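Long-range contact in lipocalin AI-4 (Rhodnius prolixus, PDB 5H9N), which binds cysteinyl leukotrienes such as leukotriene C4 inside a lipocalin barrel and, as a salivary protein of a blood-feeding insect, probably sequesters these mediators of the host: residues A[54-68]-A[79-91]. The protein carries 1 engineered substitution. Sequence-based numbering, arbitrary orientation.
With LTX ((5~{S},6~{R},7~{E},9~{E},11~{Z},14~{Z})-6-[(2~{R})-2-[[(4~{S})-4-azanyl-5-oxidanyl-5-oxidanylidene-pentanoyl]amino]-3-( 2-hydroxy-2-oxoethylamino)-3-oxidanylidene-propyl]sulfanyl-5-oxidanyl-icosa-7,9,11,14-tetraenoic acid), chain B.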
loop_
_atom_site.group_PDB
_atom_site.type_symbol
_atom_site.label_atom_id
_atom_site.label_comp_id
_atom_site.label_asym_id
_atom_site.label_seq_id
_atom_site.Cartn_x
_atom_site.Cartn_y
_atom_site.Cartn_z
ATOM N N LEU A 54 7.261 9.564 7.862
ATOM C CA LEU A 54 6.865 8.255 7.352
ATOM C C LEU A 54 6.395 7.315 8.453
ATOM O O LEU A 54 6.638 6.109 8.398
ATOM C CB LEU A 54 8.026 7.617 6.581
ATOM C CG LEU A 54 8.610 8.472 5.458
ATOM C CD1 LEU A 54 9.882 7.838 4.880
ATOM C CD2 LEU A 54 7.573 8.730 4.375
ATOM N N GLN A 55 5.717 7.863 9.458
ATOM C CA GLN A 55 5.082 7.013 10.459
ATOM C C GLN A 55 3.640 6.733 10.062
ATOM O O GLN A 55 2.946 7.592 9.503
ATOM C CB GLN A 55 5.118 7.664 11.839
ATOM C CG GLN A 55 6.504 8.057 12.315
ATOM C CD GLN A 55 7.479 6.898 12.346
ATOM O OE1 GLN A 55 7.333 5.966 13.138
ATOM N NE2 GLN A 55 8.478 6.946 11.477
ATOM N N LEU A 56 3.166 5.526 10.343
ATOM C CA LEU A 56 1.757 5.260 10.133
ATOM C C LEU A 56 1.216 4.271 11.142
ATOM O O LEU A 56 1.958 3.526 11.797
ATOM C CB LEU A 56 1.490 4.803 8.699
ATOM C CG LEU A 56 2.201 3.617 8.066
ATOM C CD1 LEU A 56 1.416 2.344 8.303
ATOM C CD2 LEU A 56 2.355 3.875 6.583
ATOM N N ASN A 57 -0.090 4.363 11.318
ATOM C CA ASN A 57 -0.846 3.500 12.207
ATOM C C ASN A 57 -2.020 2.942 11.418
ATOM O O ASN A 57 -2.604 3.659 10.616
ATOM C CB ASN A 57 -1.366 4.274 13.422
ATOM C CG ASN A 57 -0.265 4.815 14.308
ATOM O OD1 ASN A 57 0.921 4.677 14.016
ATOM N ND2 ASN A 57 -0.663 5.452 15.401
ATOM N N PHE A 58 -2.364 1.672 11.593
ATOM C CA PHE A 58 -3.624 1.206 11.023
ATOM C C PHE A 58 -4.209 0.119 11.898
ATOM O O PHE A 58 -3.513 -0.488 12.709
ATOM C CB PHE A 58 -3.453 0.741 9.559
ATOM C CG PHE A 58 -2.658 -0.530 9.384
ATOM C CD1 PHE A 58 -1.276 -0.490 9.278
ATOM C CD2 PHE A 58 -3.298 -1.757 9.273
ATOM C CE1 PHE A 58 -0.546 -1.660 9.097
ATOM C CE2 PHE A 58 -2.574 -2.925 9.089
ATOM C CZ PHE A 58 -1.202 -2.878 9.007
ATOM N N ASN A 59 -5.516 -0.089 11.746
ATOM C CA ASN A 59 -6.230 -1.128 12.482
ATOM C C ASN A 59 -6.107 -2.450 11.730
ATOM O O ASN A 59 -6.880 -2.719 10.806
ATOM C CB ASN A 59 -7.705 -0.741 12.699
ATOM C CG ASN A 59 -8.418 -0.369 11.409
ATOM O OD1 ASN A 59 -7.924 0.427 10.617
ATOM N ND2 ASN A 59 -9.585 -0.953 11.194
ATOM N N GLY A 60 -5.124 -3.265 12.092
ATOM C CA GLY A 60 -4.857 -4.508 11.374
ATOM C C GLY A 60 -5.726 -5.681 11.792
ATOM O O GLY A 60 -6.571 -5.538 12.674
ATOM N N LYS A 61 -5.511 -6.838 11.167
ATOM C CA LYS A 61 -6.420 -7.982 11.325
ATOM C C LYS A 61 -6.626 -8.412 12.776
ATOM O O LYS A 61 -7.754 -8.677 13.196
ATOM C CB LYS A 61 -5.937 -9.188 10.510
ATOM C CG LYS A 61 -4.509 -9.119 10.008
ATOM C CD LYS A 61 -4.330 -10.032 8.803
ATOM C CE LYS A 61 -2.909 -9.998 8.269
ATOM N NZ LYS A 61 -2.710 -10.959 7.149
ATOM N N ASN A 62 -5.548 -8.500 13.544
ATOM C CA ASN A 62 -5.719 -8.714 14.974
ATOM C C ASN A 62 -4.868 -7.730 15.761
ATOM O O ASN A 62 -3.794 -8.056 16.269
ATOM C CB ASN A 62 -5.418 -10.168 15.369
ATOM C CG ASN A 62 -4.030 -10.621 14.972
ATOM O OD1 ASN A 62 -3.531 -10.277 13.902
ATOM N ND2 ASN A 62 -3.397 -11.405 15.840
ATOM N N GLY A 63 -5.367 -6.503 15.837
ATOM C CA GLY A 63 -4.739 -5.483 16.644
ATOM C C GLY A 63 -4.214 -4.319 15.837
ATOM O O GLY A 63 -3.956 -4.428 14.634
ATOM N N ASP A 64 -4.057 -3.188 16.510
ATOM C CA ASP A 64 -3.472 -2.012 15.893
ATOM C C ASP A 64 -2.018 -2.249 15.527
ATOM O O ASP A 64 -1.291 -2.955 16.225
ATOM C CB ASP A 64 -3.598 -0.806 16.822
ATOM C CG ASP A 64 -4.997 -0.225 16.821
ATOM O OD1 ASP A 64 -5.866 -0.796 16.128
ATOM O OD2 ASP A 64 -5.228 0.795 17.504
ATOM N N VAL A 65 -1.620 -1.667 14.404
ATOM C CA VAL A 65 -0.284 -1.823 13.868
ATOM C C VAL A 65 0.374 -0.461 13.738
ATOM O O VAL A 65 -0.250 0.493 13.277
ATOM C CB VAL A 65 -0.309 -2.507 12.485
ATOM C CG1 VAL A 65 1.106 -2.715 11.967
ATOM C CG2 VAL A 65 -1.054 -3.827 12.576
ATOM N N LYS A 66 1.634 -0.372 14.143
ATOM C CA LYS A 66 2.395 0.860 14.018
ATOM C C LYS A 66 3.630 0.612 13.175
ATOM O O LYS A 66 4.362 -0.349 13.409
ATOM C CB LYS A 66 2.773 1.382 15.400
ATOM C CG LYS A 66 1.561 1.789 16.223
ATOM C CD LYS A 66 1.950 2.230 17.622
ATOM C CE LYS A 66 0.884 3.140 18.211
ATOM N NZ LYS A 66 -0.490 2.680 17.875
ATOM N N CYS A 67 3.866 1.483 12.199
ATOM C CA CYS A 67 4.969 1.303 11.262
ATOM C C CYS A 67 5.838 2.539 11.134
ATOM O O CYS A 67 5.363 3.668 11.245
ATOM C CB CYS A 67 4.448 0.941 9.872
ATOM S SG CYS A 67 3.412 -0.531 9.778
ATOM N N SER A 68 7.116 2.308 10.864
ATOM C CA SER A 68 8.058 3.384 10.611
ATOM C C SER A 68 8.685 3.150 9.238
ATOM O O SER A 68 9.259 2.083 8.985
ATOM C CB SER A 68 9.118 3.417 11.699
ATOM O OG SER A 68 10.091 4.406 11.447
ATOM N N TYR A 79 9.437 2.197 -0.510
ATOM C CA TYR A 79 9.582 2.441 0.913
ATOM C C TYR A 79 9.610 1.116 1.644
ATOM O O TYR A 79 8.930 0.167 1.246
ATOM C CB TYR A 79 8.428 3.304 1.432
ATOM C CG TYR A 79 8.479 4.709 0.897
ATOM C CD1 TYR A 79 7.968 5.010 -0.357
ATOM C CD2 TYR A 79 9.090 5.725 1.618
ATOM C CE1 TYR A 79 8.042 6.288 -0.864
ATOM C CE2 TYR A 79 9.161 7.004 1.125
ATOM C CZ TYR A 79 8.633 7.284 -0.107
ATOM O OH TYR A 79 8.715 8.561 -0.608
ATOM N N SER A 80 10.384 1.059 2.722
ATOM C CA SER A 80 10.397 -0.069 3.641
ATOM C C SER A 80 9.748 0.368 4.940
ATOM O O SER A 80 10.127 1.397 5.507
ATOM C CB SER A 80 11.826 -0.544 3.898
ATOM O OG SER A 80 11.878 -1.532 4.908
ATOM N N PHE A 81 8.776 -0.402 5.408
ATOM C CA PHE A 81 8.118 -0.123 6.675
ATOM C C PHE A 81 8.402 -1.218 7.677
ATOM O O PHE A 81 8.173 -2.404 7.402
ATOM C CB PHE A 81 6.613 0.044 6.465
ATOM C CG PHE A 81 6.248 1.359 5.863
ATOM C CD1 PHE A 81 6.030 2.458 6.666
ATOM C CD2 PHE A 81 6.176 1.519 4.486
ATOM C CE1 PHE A 81 5.724 3.696 6.115
ATOM C CE2 PHE A 81 5.851 2.758 3.933
ATOM C CZ PHE A 81 5.640 3.844 4.753
ATOM N N GLN A 82 8.904 -0.805 8.831
ATOM C CA GLN A 82 9.114 -1.698 9.947
ATOM C C GLN A 82 7.924 -1.566 10.874
ATOM O O GLN A 82 7.673 -0.491 11.402
ATOM C CB GLN A 82 10.410 -1.354 10.672
ATOM C CG GLN A 82 10.842 -2.402 11.676
ATOM C CD GLN A 82 11.015 -3.762 11.034
ATOM O OE1 GLN A 82 11.496 -3.869 9.905
ATOM N NE2 GLN A 82 10.619 -4.812 11.749
ATOM N N CYS A 83 7.189 -2.656 11.058
ATOM C CA CYS A 83 5.905 -2.605 11.748
ATOM C C CYS A 83 5.869 -3.502 12.974
ATOM O O CYS A 83 6.504 -4.553 13.007
ATOM C CB CYS A 83 4.762 -3.009 10.808
ATOM S SG CYS A 83 4.624 -2.100 9.259
ATOM N N THR A 84 5.106 -3.077 13.973
ATOM C CA THR A 84 4.871 -3.869 15.172
ATOM C C THR A 84 3.372 -3.900 15.431
ATOM O O THR A 84 2.661 -2.958 15.097
ATOM C CB THR A 84 5.613 -3.307 16.398
ATOM O OG1 THR A 84 5.215 -1.951 16.626
ATOM C CG2 THR A 84 7.117 -3.363 16.187
ATOM N N THR A 85 2.884 -4.988 16.011
ATOM C CA THR A 85 1.453 -5.129 16.240
ATOM C C THR A 85 1.164 -5.277 17.722
ATOM O O THR A 85 2.044 -5.659 18.511
ATOM C CB THR A 85 0.873 -6.346 15.499
ATOM O OG1 THR A 85 1.147 -7.533 16.252
ATOM C CG2 THR A 85 1.464 -6.473 14.097
ATOM N N THR A 86 -0.071 -4.996 18.115
ATOM C CA THR A 86 -0.385 -5.047 19.538
ATOM C C THR A 86 -0.424 -6.464 20.094
ATOM O O THR A 86 -0.449 -6.640 21.298
ATOM C CB THR A 86 -1.720 -4.364 19.871
ATOM O OG1 THR A 86 -2.760 -4.888 19.038
ATOM C CG2 THR A 86 -1.611 -2.864 19.683
ATOM N N SER A 87 -0.400 -7.476 19.238
ATOM C CA SER A 87 -0.330 -8.847 19.721
ATOM C C SER A 87 1.127 -9.255 19.913
ATOM O O SER A 87 1.419 -10.366 20.339
ATOM C CB SER A 87 -1.042 -9.798 18.760
ATOM O OG SER A 87 -0.585 -9.620 17.431
ATOM N N GLY A 88 2.044 -8.349 19.587
ATOM C CA GLY A 88 3.457 -8.587 19.820
ATOM C C GLY A 88 4.237 -8.979 18.579
ATOM O O GLY A 88 5.424 -9.287 18.661
ATOM N N GLY A 89 3.576 -8.963 17.426
ATOM C CA GLY A 89 4.227 -9.304 16.174
ATOM C C GLY A 89 5.081 -8.180 15.621
ATOM O O GLY A 89 4.947 -7.028 16.019
ATOM N N SER A 90 5.981 -8.530 14.712
ATOM C CA SER A 90 6.767 -7.537 13.996
ATOM C C SER A 90 7.068 -8.042 12.596
ATOM O O SER A 90 7.269 -9.234 12.386
ATOM C CB SER A 90 8.064 -7.221 14.736
ATOM O OG SER A 90 8.962 -8.311 14.669
ATOM N N PHE A 91 7.109 -7.130 11.636
ATOM C CA PHE A 91 7.365 -7.517 10.263
ATOM C C PHE A 91 7.863 -6.324 9.462
ATOM O O PHE A 91 7.765 -5.180 9.903
ATOM C CB PHE A 91 6.103 -8.122 9.626
ATOM C CG PHE A 91 4.933 -7.169 9.538
ATOM C CD1 PHE A 91 4.053 -7.023 10.599
ATOM C CD2 PHE A 91 4.697 -6.448 8.380
ATOM C CE1 PHE A 91 2.972 -6.164 10.509
ATOM C CE2 PHE A 91 3.625 -5.587 8.285
ATOM C CZ PHE A 91 2.757 -5.445 9.354
HETATM O O2 LTX B . 0.229 -7.012 0.720
HETATM C C1 LTX B . -0.770 -7.764 0.807
HETATM O O1 LTX B . -1.942 -7.324 0.902
HETATM C C2 LTX B . -0.550 -9.258 0.781
HETATM C C3 LTX B . -0.765 -9.827 2.179
HETATM C C4 LTX B . -0.057 -8.967 3.224
HETATM C C5 LTX B . -0.036 -9.667 4.576
HETATM O O3 LTX B . -1.350 -9.687 5.152
HETATM C C6 LTX B . 0.933 -8.998 5.547
HETATM C C7 LTX B . 0.499 -7.574 5.870
HETATM C C8 LTX B . 1.225 -6.499 5.518
HETATM C C9 LTX B . 0.768 -5.147 5.876
HETATM C C10 LTX B . 1.526 -4.046 5.773
HETATM C C11 LTX B . 0.987 -2.741 6.169
HETATM C C12 LTX B . 1.608 -1.557 6.097
HETATM C C13 LTX B . 3.019 -1.333 5.581
HETATM C C14 LTX B . 3.065 -1.311 4.067
HETATM C C15 LTX B . 2.664 -0.281 3.329
HETATM C C16 LTX B . 2.130 0.992 3.940
HETATM C C17 LTX B . 1.034 1.574 3.052
HETATM C C18 LTX B . 0.646 2.960 3.553
HETATM C C19 LTX B . -0.634 3.465 2.905
HETATM C C20 LTX B . -0.973 4.859 3.396
HETATM O O32 LTX B . -2.492 -6.572 10.490
HETATM C C21 LTX B . -1.570 -7.153 9.886
HETATM O O31 LTX B . -1.512 -7.244 8.642
HETATM C CA3 LTX B . -0.474 -7.780 10.705
HETATM N N3 LTX B . 0.533 -8.367 9.835
HETATM C C22 LTX B . 1.457 -9.226 10.255
HETATM O O33 LTX B . 1.508 -9.582 11.420
HETATM C CA2 LTX B . 2.461 -9.769 9.277
HETATM C CB2 LTX B . 2.282 -9.204 7.868
HETATM S SG2 LTX B . 0.988 -10.023 6.996
HETATM N N2 LTX B . 2.443 -11.216 9.284
HETATM C CD1 LTX B . 3.557 -11.925 9.398
HETATM O OE1 LTX B . 4.665 -11.475 9.141
HETATM C CG1 LTX B . 3.348 -13.347 9.863
HETATM C CB1 LTX B . 4.599 -14.188 9.659
HETATM C CA1 LTX B . 4.225 -15.668 9.643
HETATM N N1 LTX B . 3.100 -15.880 8.711
HETATM C C23 LTX B . 3.823 -16.129 11.011
HETATM O O11 LTX B . 2.696 -16.654 11.155
HETATM O O12 LTX B . 4.631 -15.978 11.952
#
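A disulfide ties C67 to C83 directly across two neighbouring strands, SG to SG 2.0 Å. The two cysteines form a non-hydrogen-bonded antiparallel pair whose CA atoms are 4.0 Å apart, near enough for a cross-strand bridge. With each SG anti to its own carbonyl carbon and beside its backbone N, the sulfurs meet on the face that also carries V65 and T85, at an S–S torsion of 106°. The hydrogen-bonded pairs K66–T84 and S68–Q82 flank the bridge, each with two nearly straight backbone bonds (158–168°). K66, S68, Q82 and T84 suit the outer face, being polar, and Q82 OE1 is hydrogen-bonded to T92 OG1.

These strands, 63-71 and 78-85, form a hairpin in the wall of the lipocalin barrel, where apolar side chains turn inward to line the leukotriene pocket. V65 brings CG1 to within 3.8 Å of C83 CB, while its CG2 meets T85 CG2, the two side chains lying alongside each other. G63, lacking a side chain, lets T86 OG1 approach its CA to 3.2 Å. Flat, apolar rings suit the ligand: F91 is sandwiched, with C83 CB offset over one face and LTX CB2 centred over the opposite one, and F81, which crosses L56 at about a right angle (CE1 to CD2 3.4 Å), offers one face to lipid carbon C16. At the polar end of the pocket, the K61 chain, extended beyond CG, lets NZ donate a hydrogen bond to LTX O3 (2.7 Å), and K61 N donates another to O32 of the glycyl carboxylate.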